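Local coordinates for protein putative phosphohistidine phosphatase SixA (Agrobacterium tumefaciens, PDB 2RFL) that probably removes phosphate from phosphohistidine in proteins, as a SixA-like member of the histidine phosphatase superfamily, at residues 29-34 against 63-68. Numbering follows the deposited sequence.
Sequences FDRGLN and AARCRQ
Leu33 N donates to Gln68 OE1 at 2.7 Å, joining the loop after strand 10-15 to the N-terminal part of helix 64-77 in this histidine phosphatase fold, an alpha/beta/alpha sandwich. The N-H...O angle of 153° makes the bond fairly straight, with the donor slightly tilted from the amide's carbonyl plane. Glutamine suits the site because its extended chain carries a neutral acceptor from the helix to a loop N-H, while its CB packs against Leu33 CD1. Leucine suits this buried place, where its branched side chain packs against Gln68 and touches Phe38 of helix 35-51.

At the helix start, Ala64 N makes a weak, strongly bent bond to Phe29 O, 3.4 Å long. Small Ala63 lets the phenyl ring come close: with CG anti to the backbone N, the Phe29 ring swings from a CB that points away from the helix back to Ala63, where CD1 lies 3.6 Å from Ala63 CB.

Between these ends the guanidinium groups of Arg31 and Arg65 stack, planes 16° apart and centres 4.5 Å apart. Asp28 probably offsets the like charges, forming a salt bridge to each arginine, and Arg31 NE donates to Ala20 O. In the stack, Arg31 NH1 lies 4.1 Å above the Arg65 guanidinium plane, over its centre.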
loop_
_atom_site.group_PDB
_atom_site.type_symbol
_atom_site.label_atom_id
_atom_site.label_comp_id
_atom_site.label_asym_id
_atom_site.label_seq_id
_atom_site.Cartn_x
_atom_site.Cartn_y
_atom_site.Cartn_z
ATOM N N PHE A 29 13.638 5.146 -11.003
ATOM C CA PHE A 29 12.230 5.296 -11.307
ATOM C C PHE A 29 11.738 4.188 -12.261
ATOM O O PHE A 29 10.673 3.563 -12.037
ATOM C CB PHE A 29 12.012 6.692 -11.854
ATOM C CG PHE A 29 10.592 7.008 -12.173
ATOM C CD1 PHE A 29 9.675 7.230 -11.160
ATOM C CD2 PHE A 29 10.163 7.085 -13.496
ATOM C CE1 PHE A 29 8.352 7.543 -11.459
ATOM C CE2 PHE A 29 8.859 7.389 -13.803
ATOM C CZ PHE A 29 7.945 7.618 -12.797
ATOM N N ASP A 30 12.565 3.903 -13.272
ATOM C CA ASP A 30 12.249 2.919 -14.312
ATOM C C ASP A 30 12.500 1.433 -14.014
ATOM O O ASP A 30 12.382 0.613 -14.910
ATOM C CB ASP A 30 12.894 3.327 -15.650
ATOM C CG ASP A 30 12.277 4.582 -16.196
ATOM O OD1 ASP A 30 11.214 4.967 -15.663
ATOM O OD2 ASP A 30 12.826 5.190 -17.112
ATOM N N ARG A 31 12.831 1.080 -12.776
ATOM C CA ARG A 31 13.098 -0.316 -12.493
ATOM C C ARG A 31 11.782 -1.077 -12.511
ATOM O O ARG A 31 10.748 -0.519 -12.124
ATOM C CB ARG A 31 13.800 -0.484 -11.149
ATOM C CG ARG A 31 15.232 0.013 -11.110
ATOM C CD ARG A 31 15.632 0.192 -9.670
ATOM N NE ARG A 31 15.190 -0.935 -8.861
ATOM C CZ ARG A 31 15.030 -0.912 -7.546
ATOM N NH1 ARG A 31 15.267 0.193 -6.858
ATOM N NH2 ARG A 31 14.629 -2.009 -6.916
ATOM N N GLY A 32 11.814 -2.333 -12.967
ATOM C CA GLY A 32 10.596 -3.139 -13.087
ATOM C C GLY A 32 10.386 -4.132 -11.964
ATOM O O GLY A 32 11.226 -4.272 -11.079
ATOM N N LEU A 33 9.245 -4.801 -11.977
ATOM C CA LEU A 33 9.057 -5.931 -11.122
ATOM C C LEU A 33 9.797 -7.042 -11.816
ATOM O O LEU A 33 9.716 -7.160 -13.041
ATOM C CB LEU A 33 7.584 -6.291 -10.974
ATOM C CG LEU A 33 6.535 -5.345 -10.361
ATOM C CD1 LEU A 33 5.212 -5.967 -10.448
ATOM C CD2 LEU A 33 6.883 -5.091 -8.907
ATOM N N ASN A 34 10.588 -7.806 -11.043
ATOM C CA ASN A 34 11.184 -9.063 -11.513
ATOM C C ASN A 34 10.139 -10.176 -11.468
ATOM O O ASN A 34 8.986 -9.920 -11.115
ATOM C CB ASN A 34 12.424 -9.412 -10.674
ATOM C CG ASN A 34 12.101 -9.723 -9.221
ATOM O OD1 ASN A 34 11.012 -9.454 -8.729
ATOM N ND2 ASN A 34 13.073 -10.272 -8.521
ATOM N N ALA A 63 5.995 5.420 -10.295
ATOM C CA ALA A 63 7.210 4.624 -10.620
ATOM C C ALA A 63 6.796 3.286 -11.208
ATOM O O ALA A 63 5.951 2.615 -10.658
ATOM C CB ALA A 63 8.112 4.430 -9.420
ATOM N N ALA A 64 7.376 2.908 -12.337
ATOM C CA ALA A 64 6.958 1.682 -12.978
ATOM C C ALA A 64 6.643 0.555 -11.946
ATOM O O ALA A 64 5.537 0.006 -11.975
ATOM C CB ALA A 64 7.938 1.266 -13.950
ATOM N N ARG A 65 7.565 0.251 -11.020
ATOM C CA ARG A 65 7.358 -0.836 -10.061
ATOM C C ARG A 65 6.080 -0.677 -9.230
ATOM O O ARG A 65 5.607 -1.633 -8.624
ATOM C CB ARG A 65 8.573 -1.045 -9.139
ATOM C CG ARG A 65 8.736 -0.037 -7.964
ATOM C CD ARG A 65 10.109 -0.307 -7.212
ATOM N NE ARG A 65 10.712 0.837 -6.487
ATOM C CZ ARG A 65 11.431 1.817 -7.057
ATOM N NH1 ARG A 65 11.660 1.861 -8.379
ATOM N NH2 ARG A 65 11.937 2.778 -6.292
ATOM N N CYS A 66 5.522 0.519 -9.192
ATOM C CA CYS A 66 4.328 0.738 -8.392
ATOM C C CYS A 66 3.193 0.559 -9.329
ATOM O O CYS A 66 2.205 -0.048 -8.997
ATOM C CB CYS A 66 4.292 2.139 -7.771
ATOM S SG CYS A 66 5.107 2.218 -6.162
ATOM N N ARG A 67 3.380 1.072 -10.525
ATOM C CA ARG A 67 2.435 0.962 -11.589
ATOM C C ARG A 67 2.043 -0.512 -11.876
ATOM O O ARG A 67 0.872 -0.854 -11.847
ATOM C CB ARG A 67 3.019 1.681 -12.800
ATOM C CG ARG A 67 2.849 3.171 -12.689
ATOM C CD ARG A 67 3.152 3.795 -14.033
ATOM N NE ARG A 67 2.791 5.203 -14.125
ATOM C CZ ARG A 67 1.580 5.672 -14.467
ATOM N NH1 ARG A 67 0.582 4.853 -14.729
ATOM N NH2 ARG A 67 1.359 6.977 -14.545
ATOM N N GLN A 68 3.057 -1.364 -12.084
ATOM C CA GLN A 68 2.889 -2.792 -12.337
ATOM C C GLN A 68 2.283 -3.437 -11.081
ATOM O O GLN A 68 1.305 -4.201 -11.206
ATOM C CB GLN A 68 4.197 -3.490 -12.742
ATOM C CG GLN A 68 4.881 -3.016 -14.028
ATOM C CD GLN A 68 6.427 -3.311 -14.044
ATOM O OE1 GLN A 68 7.088 -3.531 -13.017
ATOM N NE2 GLN A 68 6.986 -3.235 -15.196
#